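Local coordinates for protein YECBM32 (Yersinia enterocolitica, PDB 2JDA) that binds polygalacturonic acid, a main component of pectin, as a periplasmic carbohydrate-binding module with a bound calcium ion, at residues T36-S41 against S126-I131; E43-L48 against Y112-T117; I61-P66 against L91-A96. One frame throughout, in Å; residues are numbered along the deposited sequence.

Contact 1 (T36-S41 against S126-I131). With CA (calcium ion), chain C.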
ATOM      1  N   THR A  36     -10.498   9.584  -0.590  1.00 15.23           N
ATOM      2  CA  THR A  36     -10.894   8.599   0.447  1.00 13.43           C
ATOM      3  C   THR A  36      -9.637   7.820   0.848  1.00 12.93           C
ATOM      4  O   THR A  36      -8.758   7.552   0.027  1.00 12.64           O
ATOM      5  CB  THR A  36     -11.903   7.599  -0.099  1.00 13.10           C
ATOM      6  OG1 THR A  36     -11.284   6.822  -1.132  1.00 13.36           O
ATOM      7  CG2 THR A  36     -13.107   8.297  -0.689  1.00 14.66           C
ATOM      8  N   ARG A  37      -9.573   7.426   2.110  1.00 10.59           N
ATOM      9  CA  ARG A  37      -8.427   6.693   2.646  1.00 10.51           C
ATOM     10  C   ARG A  37      -8.832   5.584   3.559  1.00 10.22           C
ATOM     11  O   ARG A  37      -9.898   5.591   4.133  1.00 10.04           O
ATOM     12  CB  ARG A  37      -7.499   7.649   3.376  1.00 10.60           C
ATOM     13  CG  ARG A  37      -8.048   8.313   4.621  1.00 11.47           C
ATOM     14  CD  ARG A  37      -7.101   9.333   5.187  1.00 13.40           C
ATOM     15  NE  ARG A  37      -7.580  10.080   6.344  1.00 15.46           N
ATOM     16  CZ  ARG A  37      -8.287  11.180   6.274  1.00 16.86           C
ATOM     17  NH1 ARG A  37      -8.733  11.645   5.117  1.00 18.92           N
ATOM     18  NH2 ARG A  37      -8.577  11.779   7.409  1.00 21.76           N
ATOM     19  N   TRP A  38      -7.952   4.597   3.628  1.00  9.57           N
ATOM     20  CA  TRP A  38      -7.901   3.647   4.729  1.00  9.30           C
ATOM     21  C   TRP A  38      -6.990   4.223   5.794  1.00  9.54           C
ATOM     22  O   TRP A  38      -5.904   4.725   5.488  1.00 10.63           O
ATOM     23  CB  TRP A  38      -7.307   2.311   4.245  1.00  8.86           C
ATOM     24  CG  TRP A  38      -6.969   1.365   5.361  1.00  8.87           C
ATOM     25  CD1 TRP A  38      -7.870   0.751   6.201  1.00  9.64           C
ATOM     26  CD2 TRP A  38      -5.683   0.935   5.780  1.00  9.17           C
ATOM     27  NE1 TRP A  38      -7.217   0.023   7.159  1.00  9.76           N
ATOM     28  CE2 TRP A  38      -5.866   0.076   6.891  1.00 10.08           C
ATOM     29  CE3 TRP A  38      -4.360   1.212   5.358  1.00  9.97           C
ATOM     30  CZ2 TRP A  38      -4.795  -0.496   7.565  1.00 11.10           C
ATOM     31  CZ3 TRP A  38      -3.320   0.641   6.019  1.00 10.97           C
ATOM     32  CH2 TRP A  38      -3.547  -0.223   7.119  1.00 10.76           C
ATOM     33  N   ALA A  39      -7.399   4.099   7.041  1.00  9.61           N
ATOM     34  CA  ALA A  39      -6.574   4.512   8.186  1.00  9.71           C
ATOM     35  C   ALA A  39      -6.783   3.557   9.353  1.00  9.66           C
ATOM     36  O   ALA A  39      -7.904   3.167   9.645  1.00 10.57           O
ATOM     37  CB  ALA A  39      -6.889   5.897   8.637  1.00 10.87           C
ATOM     38  N   ALA A  40      -5.690   3.215  10.033  1.00  9.92           N
ATOM     39  CA  ALA A  40      -5.719   2.307  11.187  1.00 10.58           C
ATOM     40  C   ALA A  40      -4.596   2.708  12.115  1.00  9.94           C
ATOM     41  O   ALA A  40      -3.620   3.277  11.669  1.00 11.05           O
ATOM     42  CB  ALA A  40      -5.543   0.888  10.740  1.00 10.53           C
ATOM     43  N   SER A  41      -4.709   2.397  13.416  1.00 11.74           N
ATOM     44  CA  SER A  41      -3.715   2.815  14.407  1.00 11.89           C
ATOM     45  C   SER A  41      -2.909   1.623  14.914  1.00 11.05           C
ATOM     46  O   SER A  41      -3.382   0.473  14.990  1.00 12.47           O
ATOM     47  CB  SER A  41      -4.367   3.570  15.556  1.00 14.27           C
ATOM     48  OG  SER A  41      -5.416   2.892  16.106  1.00 18.57           O
ATOM     49  N   SER A 126      -1.574   4.877  10.479  1.00 10.40           N
ATOM     50  CA  SER A 126      -1.204   4.541   9.119  1.00 10.85           C
ATOM     51  C   SER A 126      -2.357   4.928   8.234  1.00 11.08           C
ATOM     52  O   SER A 126      -3.474   4.465   8.464  1.00 13.66           O
ATOM     53  CB  SER A 126      -0.936   3.036   8.996  1.00 10.93           C
ATOM     54  OG  SER A 126       0.166   2.611   9.806  1.00 11.38           O
ATOM     55  N   ALA A 127      -2.145   5.785   7.246  1.00 10.65           N
ATOM     56  CA  ALA A 127      -3.249   6.263   6.438  1.00 10.68           C
ATOM     57  C   ALA A 127      -2.795   6.337   4.969  1.00 10.34           C
ATOM     58  O   ALA A 127      -1.784   6.965   4.666  1.00 10.91           O
ATOM     59  CB  ALA A 127      -3.739   7.630   6.949  1.00 10.96           C
ATOM     60  N   ILE A 128      -3.535   5.697   4.087  1.00 10.42           N
ATOM     61  CA  ILE A 128      -3.189   5.567   2.676  1.00  9.70           C
ATOM     62  C   ILE A 128      -4.392   5.948   1.834  1.00 10.30           C
ATOM     63  O   ILE A 128      -5.444   5.353   1.964  1.00 10.32           O
ATOM     64  CB  ILE A 128      -2.659   4.153   2.337  1.00 11.08           C
ATOM     65  CG1 ILE A 128      -1.421   3.827   3.178  1.00 11.72           C
ATOM     66  CG2 ILE A 128      -2.358   4.082   0.888  1.00 10.92           C
ATOM     67  CD1 ILE A 128      -0.939   2.343   3.122  1.00 11.73           C
ATOM     68  N   ASN A 129      -4.208   6.941   0.962  1.00 10.57           N
ATOM     69  CA  ASN A 129      -5.298   7.362   0.087  1.00 11.28           C
ATOM     70  C   ASN A 129      -5.568   6.359  -1.019  1.00 11.22           C
ATOM     71  O   ASN A 129      -6.732   6.080  -1.382  1.00 12.35           O
ATOM     72  CB  ASN A 129      -4.996   8.719  -0.548  1.00 11.76           C
ATOM     73  CG  ASN A 129      -4.844   9.858   0.449  1.00 13.40           C
ATOM     74  OD1 ASN A 129      -5.353   9.824   1.563  1.00 15.15           O
ATOM     75  ND2 ASN A 129      -4.091  10.921   0.030  1.00 15.71           N
ATOM     76  N   GLU A 130      -4.509   5.816  -1.620  1.00 12.01           N
ATOM     77  CA  GLU A 130      -4.667   4.946  -2.761  1.00 13.14           C
ATOM     78  C   GLU A 130      -3.405   4.094  -2.935  1.00 12.10           C
ATOM     79  O   GLU A 130      -2.275   4.472  -2.606  1.00 12.07           O
ATOM     80  CB  GLU A 130      -4.886   5.800  -4.015  1.00 14.31           C
ATOM     81  CG  GLU A 130      -5.627   5.121  -5.107  1.00 20.75           C
ATOM     82  CD  GLU A 130      -7.103   4.805  -4.845  1.00 17.17           C
ATOM     83  OE1 GLU A 130      -7.881   5.361  -4.001  1.00 17.28           O
ATOM     84  OE2 GLU A 130      -7.453   3.866  -5.490  1.00 20.89           O
ATOM     85  N   ILE A 131      -3.654   2.867  -3.373  1.00 12.64           N
ATOM     86  CA  ILE A 131      -2.641   1.962  -3.825  1.00 13.33           C
ATOM     87  C   ILE A 131      -3.101   1.363  -5.132  1.00 13.52           C
ATOM     88  O   ILE A 131      -4.260   1.014  -5.320  1.00 14.01           O
ATOM     89  CB  ILE A 131      -2.396   0.890  -2.770  1.00 13.89           C
ATOM     90  CG1 ILE A 131      -1.127   0.105  -3.026  1.00 18.62           C
ATOM     91  CG2 ILE A 131      -3.536   0.016  -2.645  1.00 17.07           C
ATOM     92  CD1 ILE A 131      -0.443  -0.214  -1.662  1.00 23.14           C
TER
HETATM   93 CA    CA C1146      -9.033   6.167  -2.007  1.00 11.95          CA
HETATM   94  O   HOH W   1      -7.721  11.105   2.002  1.00 22.60           O
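A calcium site closes one end of the antiparallel pairing between 36-41 and 126-131, where Thr36 meets Asn129 and Glu130 through the metal. Thr36 chelates the ion with two of its own oxygens, O and OG1, each 2.5 Å from the calcium. Its chi1 of 65° sets OG1 between the backbone N and the carbonyl carbon, and this allows both oxygens to face the ion together. From the other segment come Asn129 O, 2.4 Å from the calcium, and Glu130 OE1, also at 2.4 Å. The metal holds the acceptors Thr36 O and Asn129 O only 2.9 Å apart, and its positive charge would be expected to offset their repulsion. Asn28 O, Asp31 OD1 and Asp33 O complete seven ligands, while Glu130 OE2 is held by the backbone N of Gly32.

Beyond the site the strands pair in register. Trp38 and Ile128 exchange two backbone hydrogen bonds, as do Ala40 and Ser126; between them Ala39 sits opposite Ala127 as a non-hydrogen-bonded pair. The indole of Trp38 and the side chain of Ile128 run side by side, with Ile128 CD1 near the ring plane, 4.1 Å from CZ3 at the edge. Trp38 NE1 hydrogen-bonds to Gly17 O. Arg37 lies alongside Asn129, their guanidinium and amide planes 65° apart, and Arg37 CD reaches Ala127 CB (4.2 Å). A water donates to Asn129 OD1 (2.7 Å from the water oxygen) and weakly accepts from Arg37 NH1. Where the chain turns a corner, two residues, Asn129 and Glu130, stand against the single residue Val62, a classic beta bulge; a bound calcium ion is common among family 32 modules with the F5/8 type C fold.

Contact 2 (E43-L48 against Y112-T117). With GOL (glycerol), chain F.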
ATOM      1  N   GLU A  43       0.487  -0.983  14.840  1.00 10.41           N
ATOM      2  CA  GLU A  43       1.005  -1.851  13.795  1.00 10.91           C
ATOM      3  C   GLU A  43      -0.206  -2.530  13.185  1.00  9.94           C
ATOM      4  O   GLU A  43      -0.989  -3.197  13.879  1.00  9.99           O
ATOM      5  CB  GLU A  43       2.010  -2.870  14.323  1.00 12.56           C
ATOM      6  CG  GLU A  43       3.367  -2.275  14.639  1.00 14.85           C
ATOM      7  CD  GLU A  43       4.375  -3.343  15.131  1.00 14.18           C
ATOM      8  OE1 GLU A  43       4.429  -4.411  14.464  1.00 17.46           O
ATOM      9  OE2 GLU A  43       5.130  -2.928  16.050  1.00 17.62           O
ATOM     10  N   SER A  44      -0.345  -2.357  11.876  1.00  9.73           N
ATOM     11  CA  SER A  44      -1.535  -2.705  11.143  1.00 10.05           C
ATOM     12  C   SER A  44      -1.138  -3.445   9.850  1.00  8.75           C
ATOM     13  O   SER A  44       0.069  -3.581   9.531  1.00  9.18           O
ATOM     14  CB  SER A  44      -2.301  -1.451  10.831  1.00 10.14           C
ATOM     15  OG  SER A  44      -2.686  -0.767  12.000  1.00 12.57           O
ATOM     16  N   TRP A  45      -2.118  -3.869   9.096  1.00  9.40           N
ATOM     17  CA  TRP A  45      -1.854  -4.425   7.767  1.00  9.74           C
ATOM     18  C   TRP A  45      -3.066  -4.204   6.909  1.00  9.30           C
ATOM     19  O   TRP A  45      -4.185  -4.114   7.388  1.00  9.51           O
ATOM     20  CB  TRP A  45      -1.444  -5.925   7.790  1.00  9.11           C
ATOM     21  CG  TRP A  45      -2.391  -6.831   8.469  1.00 10.50           C
ATOM     22  CD1 TRP A  45      -2.389  -7.173   9.784  1.00  9.68           C
ATOM     23  CD2 TRP A  45      -3.602  -7.367   7.922  1.00  8.93           C
ATOM     24  NE1 TRP A  45      -3.493  -7.951  10.069  1.00 11.31           N
ATOM     25  CE2 TRP A  45      -4.252  -8.076   8.939  1.00  9.13           C
ATOM     26  CE3 TRP A  45      -4.184  -7.354   6.646  1.00  9.44           C
ATOM     27  CZ2 TRP A  45      -5.451  -8.742   8.741  1.00 10.10           C
ATOM     28  CZ3 TRP A  45      -5.362  -8.051   6.447  1.00  9.80           C
ATOM     29  CH2 TRP A  45      -5.994  -8.725   7.493  1.00 11.44           C
ATOM     30  N   VAL A  46      -2.825  -4.108   5.601  1.00  8.97           N
ATOM     31  CA  VAL A  46      -3.864  -4.051   4.576  1.00  9.09           C
ATOM     32  C   VAL A  46      -3.442  -4.984   3.463  1.00  8.95           C
ATOM     33  O   VAL A  46      -2.258  -5.003   3.067  1.00 10.04           O
ATOM     34  CB  VAL A  46      -4.104  -2.598   4.127  1.00  9.10           C
ATOM     35  CG1 VAL A  46      -2.867  -1.929   3.512  1.00 10.59           C
ATOM     36  CG2 VAL A  46      -5.293  -2.548   3.149  1.00  9.55           C
ATOM     37  N   GLN A  47      -4.390  -5.802   3.013  1.00  9.36           N
ATOM     38  CA  GLN A  47      -4.115  -6.897   2.078  1.00  8.60           C
ATOM     39  C   GLN A  47      -4.985  -6.758   0.857  1.00  9.03           C
ATOM     40  O   GLN A  47      -6.179  -6.583   0.950  1.00 10.28           O
ATOM     41  CB  GLN A  47      -4.336  -8.233   2.751  1.00  9.96           C
ATOM     42  CG  GLN A  47      -4.140  -9.454   1.866  1.00 10.59           C
ATOM     43  CD  GLN A  47      -4.358 -10.733   2.627  1.00 11.24           C
ATOM     44  OE1 GLN A  47      -3.623 -10.993   3.571  1.00 13.63           O
ATOM     45  NE2 GLN A  47      -5.392 -11.516   2.257  1.00 14.31           N
ATOM     46  N   LEU A  48      -4.345  -6.784  -0.293  1.00  9.85           N
ATOM     47  CA  LEU A  48      -4.937  -6.601  -1.614  1.00  9.96           C
ATOM     48  C   LEU A  48      -4.982  -7.940  -2.303  1.00 10.66           C
ATOM     49  O   LEU A  48      -3.921  -8.597  -2.463  1.00 11.48           O
ATOM     50  CB  LEU A  48      -4.121  -5.621  -2.436  1.00 10.97           C
ATOM     51  CG  LEU A  48      -3.756  -4.335  -1.755  1.00 13.79           C
ATOM     52  CD1 LEU A  48      -2.794  -3.543  -2.618  1.00 18.26           C
ATOM     53  CD2 LEU A  48      -4.968  -3.531  -1.378  1.00 16.32           C
ATOM     54  N   TYR A 112      -1.781 -11.999  -3.943  1.00 10.12           N
ATOM     55  CA  TYR A 112      -2.008 -11.137  -2.798  1.00 10.28           C
ATOM     56  C   TYR A 112      -0.781 -10.276  -2.544  1.00  9.92           C
ATOM     57  O   TYR A 112       0.380 -10.750  -2.604  1.00  9.77           O
ATOM     58  CB  TYR A 112      -2.270 -11.908  -1.513  1.00 11.96           C
ATOM     59  CG  TYR A 112      -3.420 -12.888  -1.601  1.00 12.00           C
ATOM     60  CD1 TYR A 112      -4.702 -12.544  -1.206  1.00 13.53           C
ATOM     61  CD2 TYR A 112      -3.210 -14.196  -2.007  1.00 13.41           C
ATOM     62  CE1 TYR A 112      -5.730 -13.468  -1.283  1.00 14.07           C
ATOM     63  CE2 TYR A 112      -4.248 -15.111  -2.062  1.00 13.73           C
ATOM     64  CZ  TYR A 112      -5.511 -14.732  -1.686  1.00 14.27           C
ATOM     65  OH  TYR A 112      -6.563 -15.654  -1.748  1.00 17.77           O
ATOM     66  N   ILE A 113      -1.051  -9.016  -2.217  1.00  9.58           N
ATOM     67  CA  ILE A 113      -0.028  -8.079  -1.764  1.00  9.52           C
ATOM     68  C   ILE A 113      -0.467  -7.594  -0.409  1.00  9.23           C
ATOM     69  O   ILE A 113      -1.568  -7.092  -0.270  1.00 10.07           O
ATOM     70  CB  ILE A 113       0.162  -6.901  -2.769  1.00 11.06           C
ATOM     71  CG1 ILE A 113       0.640  -7.414  -4.157  1.00 12.85           C
ATOM     72  CG2 ILE A 113       1.093  -5.824  -2.180  1.00 11.64           C
ATOM     73  CD1 ILE A 113       2.085  -7.837  -4.160  1.00 16.95           C
ATOM     74  N   LYS A 114       0.418  -7.640   0.571  1.00  9.44           N
ATOM     75  CA  LYS A 114       0.097  -7.182   1.927  1.00  9.24           C
ATOM     76  C   LYS A 114       1.091  -6.149   2.362  1.00  8.69           C
ATOM     77  O   LYS A 114       2.289  -6.377   2.264  1.00  9.69           O
ATOM     78  CB  LYS A 114       0.032  -8.353   2.893  1.00 10.56           C
ATOM     79  CG  LYS A 114      -0.364  -7.931   4.338  1.00 10.38           C
ATOM     80  CD  LYS A 114      -0.633  -9.173   5.205  1.00 10.35           C
ATOM     81  CE  LYS A 114       0.571  -9.994   5.603  1.00 11.52           C
ATOM     82  NZ  LYS A 114       1.132  -9.643   6.958  1.00 11.40           N
ATOM     83  N   LEU A 115       0.616  -5.015   2.865  1.00  9.23           N
ATOM     84  CA  LEU A 115       1.454  -4.019   3.499  1.00  8.46           C
ATOM     85  C   LEU A 115       1.265  -4.129   4.996  1.00  8.53           C
ATOM     86  O   LEU A 115       0.138  -4.052   5.485  1.00 10.28           O
ATOM     87  CB  LEU A 115       1.117  -2.596   3.057  1.00  9.51           C
ATOM     88  CG  LEU A 115       1.692  -2.160   1.715  1.00 11.37           C
ATOM     89  CD1 LEU A 115       1.060  -2.906   0.611  1.00 13.85           C
ATOM     90  CD2 LEU A 115       1.467  -0.685   1.510  1.00 15.11           C
ATOM     91  N   ASP A 116       2.360  -4.344   5.719  1.00  8.41           N
ATOM     92  CA  ASP A 116       2.362  -4.263   7.172  1.00  8.84           C
ATOM     93  C   ASP A 116       2.847  -2.842   7.469  1.00  9.81           C
ATOM     94  O   ASP A 116       3.892  -2.414   6.954  1.00 10.65           O
ATOM     95  CB  ASP A 116       3.301  -5.281   7.800  1.00  8.60           C
ATOM     96  CG  ASP A 116       2.893  -6.727   7.561  1.00  8.50           C
ATOM     97  OD1 ASP A 116       1.723  -7.016   7.106  1.00 11.23           O
ATOM     98  OD2 ASP A 116       3.729  -7.655   7.777  1.00 10.43           O
ATOM     99  N   THR A 117       2.099  -2.086   8.256  1.00  9.47           N
ATOM    100  CA  THR A 117       2.359  -0.660   8.441  1.00 10.41           C
ATOM    101  C   THR A 117       2.614  -0.385   9.919  1.00 10.32           C
ATOM    102  O   THR A 117       2.083  -1.050  10.805  1.00 12.32           O
ATOM    103  CB  THR A 117       1.205   0.213   7.923  1.00 11.30           C
ATOM    104  OG1 THR A 117       0.012  -0.043   8.665  1.00 13.03           O
ATOM    105  CG2 THR A 117       0.873  -0.109   6.471  1.00 11.85           C
TER
HETATM  106  C1  GOL F1149      -2.046 -10.797   8.589  1.00 12.88           C
HETATM  107  O1  GOL F1149      -0.705 -11.185   8.535  1.00 13.05           O
HETATM  108  C2  GOL F1149      -3.049 -11.750   7.948  1.00 17.87           C
HETATM  109  O2  GOL F1149      -2.862 -13.138   8.100  1.00 15.13           O
HETATM  110  C3  GOL F1149      -3.185 -11.397   6.521  1.00 19.16           C
HETATM  111  O3  GOL F1149      -4.280 -12.074   5.878  1.00 17.05           O
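The indole of Trp45, whose CB touches Asp116 OD1 at 3.4 Å, carries over one face a glycerol, probably from the crystallisation liquor: C1 of the glycerol stands 3.5 Å above the ring plane, offset toward the rim. At the ring edge, in plane, lies the backbone N of Gln47. The Tyr112 ring is met obliquely by the Gln47 amide, 70° from its plane, with NE2 3.7 Å from Tyr112 CD1.

Gln47 and Lys114 hold the two ends of the glycerol. Gln47, its CG anti to the backbone N (chi1 178°) and its chain extended, receives a bond from glycerol O3 at OE1 (2.6 Å), whereas Lys114 NZ donates to glycerol O1 (2.9 Å). Lys114 bends at its last two torsions, and the same NZ forms a salt bridge with the syn lone pair of Asp116 OD1 (2.7 Å). Trp84 adds a cation-pi contact to this lysine.

Underneath, Ser44, Val46 and Leu48 each exchange two backbone hydrogen bonds, with Thr117, Leu115 and Ile113 respectively. Their side chains occupy the reverse, buried face, where Val46 CG1 runs beside Leu115 CB at 4.1 Å. One buried, mostly apolar face turned into the core and one polar, aromatic face turned outward is the pattern of a sheet in a beta-sandwich, here the five-stranded antiparallel sheet of an F5/8 type C domain.

Contact 3 (I61-P66 against L91-A96)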
ATOM      1  N   ILE A  61       1.881   3.955  -4.459  1.00 11.00           N
ATOM      2  CA  ILE A  61       1.408   4.277  -3.121  1.00 11.20           C
ATOM      3  C   ILE A  61       1.231   5.781  -2.988  1.00 12.28           C
ATOM      4  O   ILE A  61       2.095   6.570  -3.356  1.00 12.48           O
ATOM      5  CB  ILE A  61       2.298   3.648  -2.012  1.00 12.24           C
ATOM      6  CG1 ILE A  61       1.627   3.852  -0.660  1.00 14.26           C
ATOM      7  CG2 ILE A  61       3.733   4.176  -2.038  1.00 13.74           C
ATOM      8  CD1 ILE A  61       2.297   3.103   0.472  1.00 13.55           C
ATOM      9  N   VAL A  62       0.051   6.159  -2.491  1.00 12.00           N
ATOM     10  CA  VAL A  62      -0.345   7.551  -2.300  1.00 11.91           C
ATOM     11  C   VAL A  62      -0.696   7.711  -0.812  1.00 11.95           C
ATOM     12  O   VAL A  62      -1.852   7.571  -0.422  1.00 12.50           O
ATOM     13  CB  VAL A  62      -1.504   7.920  -3.233  1.00 12.77           C
ATOM     14  CG1 VAL A  62      -1.807   9.435  -3.112  1.00 13.51           C
ATOM     15  CG2 VAL A  62      -1.224   7.496  -4.694  1.00 14.35           C
ATOM     16  N   PRO A  63       0.288   7.958   0.025  1.00 11.20           N
ATOM     17  CA  PRO A  63       0.027   8.078   1.452  1.00 11.63           C
ATOM     18  C   PRO A  63      -0.673   9.399   1.775  1.00 11.70           C
ATOM     19  O   PRO A  63      -0.497  10.390   1.069  1.00 14.06           O
ATOM     20  CB  PRO A  63       1.416   7.948   2.080  1.00 13.82           C
ATOM     21  CG  PRO A  63       2.338   8.479   1.037  1.00 12.19           C
ATOM     22  CD  PRO A  63       1.741   8.066  -0.266  1.00 13.05           C
ATOM     23  N   PHE A  64      -1.396   9.424   2.876  1.00 11.70           N
ATOM     24  CA  PHE A  64      -2.096  10.621   3.356  1.00 11.25           C
ATOM     25  C   PHE A  64      -1.140  11.653   3.911  1.00 12.25           C
ATOM     26  O   PHE A  64      -0.210  11.313   4.652  1.00 12.70           O
ATOM     27  CB  PHE A  64      -3.046  10.156   4.472  1.00 12.77           C
ATOM     28  CG  PHE A  64      -3.909  11.238   5.076  1.00 13.25           C
ATOM     29  CD1 PHE A  64      -4.820  11.949   4.313  1.00 14.34           C
ATOM     30  CD2 PHE A  64      -3.829  11.491   6.446  1.00 15.38           C
ATOM     31  CE1 PHE A  64      -5.630  12.931   4.911  1.00 14.45           C
ATOM     32  CE2 PHE A  64      -4.640  12.475   7.032  1.00 16.78           C
ATOM     33  CZ  PHE A  64      -5.520  13.167   6.248  1.00 15.82           C
ATOM     34  N   LYS A  65      -1.372  12.920   3.563  1.00 13.63           N
ATOM     35  CA  LYS A  65      -0.551  14.067   4.055  1.00 14.57           C
ATOM     36  C   LYS A  65       0.938  13.803   3.946  1.00 13.02           C
ATOM     37  O   LYS A  65       1.697  13.924   4.913  1.00 14.35           O
ATOM     38  CB  LYS A  65      -0.957  14.446   5.493  1.00 15.50           C
ATOM     39  CG  LYS A  65      -2.389  15.001   5.684  1.00 18.53           C
ATOM     40  CD  LYS A  65      -2.628  15.470   7.161  1.00 23.15           C
ATOM     41  CE  LYS A  65      -3.858  16.350   7.258  1.00 27.08           C
ATOM     42  NZ  LYS A  65      -4.226  16.691   8.686  1.00 29.74           N
ATOM     43  N   PRO A  66       1.381  13.431   2.745  1.00 13.80           N
ATOM     44  CA  PRO A  66       2.745  12.939   2.565  1.00 14.25           C
ATOM     45  C   PRO A  66       3.834  13.947   2.902  1.00 14.63           C
ATOM     46  O   PRO A  66       4.906  13.530   3.349  1.00 14.29           O
ATOM     47  CB  PRO A  66       2.799  12.602   1.094  1.00 14.60           C
ATOM     48  CG  PRO A  66       1.727  13.445   0.452  1.00 14.85           C
ATOM     49  CD  PRO A  66       0.635  13.549   1.483  1.00 13.97           C
ATOM     50  N   LEU A  91      10.595   0.145   4.954  1.00 14.67           N
ATOM     51  CA  LEU A  91      10.580   1.319   4.098  1.00 13.72           C
ATOM     52  C   LEU A  91       9.921   2.506   4.773  1.00 12.75           C
ATOM     53  O   LEU A  91       9.106   2.315   5.663  1.00 13.20           O
ATOM     54  CB  LEU A  91       9.730   1.069   2.812  1.00 15.87           C
ATOM     55  CG  LEU A  91      10.175  -0.084   1.937  1.00 18.28           C
ATOM     56  CD1 LEU A  91       9.273  -0.291   0.781  1.00 19.68           C
ATOM     57  CD2 LEU A  91      11.545   0.210   1.385  1.00 20.28           C
ATOM     58  N   GLU A  92      10.232   3.712   4.332  1.00 11.79           N
ATOM     59  CA  GLU A  92       9.448   4.902   4.646  1.00 12.64           C
ATOM     60  C   GLU A  92       9.046   5.573   3.360  1.00 11.98           C
ATOM     61  O   GLU A  92       9.864   5.676   2.425  1.00 12.83           O
ATOM     62  CB  GLU A  92      10.281   5.898   5.428  1.00 14.99           C
ATOM     63  CG  GLU A  92      10.551   5.601   6.868  1.00 19.35           C
ATOM     64  CD  GLU A  92      11.244   6.831   7.461  1.00 24.63           C
ATOM     65  OE1 GLU A  92      10.713   7.438   8.356  1.00 25.01           O
ATOM     66  OE2 GLU A  92      12.302   7.232   6.930  1.00 30.92           O
ATOM     67  N   THR A  93       7.843   6.110   3.297  1.00 11.94           N
ATOM     68  CA  THR A  93       7.424   6.944   2.184  1.00 11.93           C
ATOM     69  C   THR A  93       8.172   8.269   2.224  1.00 12.90           C
ATOM     70  O   THR A  93       8.648   8.728   3.243  1.00 14.29           O
ATOM     71  CB  THR A  93       5.922   7.202   2.127  1.00 11.74           C
ATOM     72  OG1 THR A  93       5.460   7.860   3.331  1.00 12.51           O
ATOM     73  CG2 THR A  93       5.183   5.892   1.963  1.00 12.60           C
ATOM     74  N   SER A  94       8.257   8.880   1.070  1.00 13.35           N
ATOM     75  CA  SER A  94       8.891  10.179   0.926  1.00 15.12           C
ATOM     76  C   SER A  94       7.945  11.295   1.322  1.00 14.67           C
ATOM     77  O   SER A  94       6.743  11.228   1.094  1.00 14.10           O
ATOM     78  CB  SER A  94       9.315  10.366  -0.520  1.00 16.00           C
ATOM     79  OG  SER A  94       9.909  11.645  -0.672  1.00 19.12           O
ATOM     80  N   SER A  95       8.503  12.359   1.888  1.00 15.47           N
ATOM     81  CA  SER A  95       7.760  13.585   2.152  1.00 15.73           C
ATOM     82  C   SER A  95       8.047  14.684   1.135  1.00 16.91           C
ATOM     83  O   SER A  95       7.630  15.820   1.342  1.00 17.67           O
ATOM     84  CB  SER A  95       8.043  14.079   3.570  1.00 16.36           C
ATOM     85  OG  SER A  95       9.427  14.299   3.817  1.00 18.33           O
ATOM     86  N   ALA A  96       8.673  14.337   0.010  1.00 16.93           N
ATOM     87  CA  ALA A  96       9.146  15.330  -0.929  1.00 17.57           C
ATOM     88  C   ALA A  96       7.999  16.047  -1.599  1.00 17.31           C
ATOM     89  O   ALA A  96       8.074  17.257  -1.845  1.00 19.69           O
ATOM     90  CB  ALA A  96      10.031  14.705  -1.980  1.00 16.53           C
TER
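The backbones of 61-66 and 91-96 converge from Pro63 and Thr93, with CA atoms 7.5 Å apart, to Pro66 and Ser95, with CA atoms 5.1 Å apart, and no hydrogen bond joins them. Where they are nearest, the carbonyl of Pro66 receives a CA-H...O contact from Ser95, its O lying 3.1 Å from Ser95 CA with an angle of 136° at the hydrogen. Ser95 CB presses against the same oxygen. Ser95 OG turns to a weak hydrogen bond with Lys70 NZ, outside the pair.

At the wider end the contact is made by side chains. Thr93 points toward the other segment; its side chain and the ring of Pro63 lie antiparallel and pass alongside each other, with Pro63 CG against both branches, 3.9 Å from Thr93 OG1 and 4.0 Å from Thr93 CG2. The methyl CG2 also reaches Ile61 CD1 at 4.3 Å. With chi1 at 59°, OG1 falls between the backbone N and the carbonyl carbon of Thr93; there it accepts a hydrogen bond from Leu71 N, which satisfies a buried hydroxyl, while CG2 is left to face Ile61.

Here the two sheets of the beta-sandwich meet: the end of strand 53-63 in the mixed sheet lies against the end of 85-92, the outermost strand of the five-stranded sheet. Phe73, from strand 71-78, packs on both Ile61 and Thr93.

After Glu92 the chain leaves the strand, and Ser94 OG accepts from the backbone N of Ala96 at 3.0 Å, an ST turn. Ser94 N is hydrogen-bonded to Glu101 OE2. The carbonyl O of Ser94 borders the Pro66 ring, lying 4.2 Å from Pro66 CB.

How the contacts relate
From the N terminus the chain lays down 36-41, 43-48 and 61-66 in turn, and their partners follow in reverse order. Contact 3 therefore closes the innermost loop when 91-96 returns to 61-66; contact 2 closes the next at 112-117, and contact 1 the outermost at 126-131. None of the loops cross. Contact 2 lies within the five-stranded sheet and contact 1 in the mixed sheet, while contact 3 joins the end of a strand of the mixed sheet to the end of the outermost strand of the five-stranded sheet. Trp38 packing on Val46 joins contacts 1 and 2, backbone bonding of Val62 to Asn129 and Glu130 joins contacts 1 and 3, and Leu115 touches Ile61 across the core.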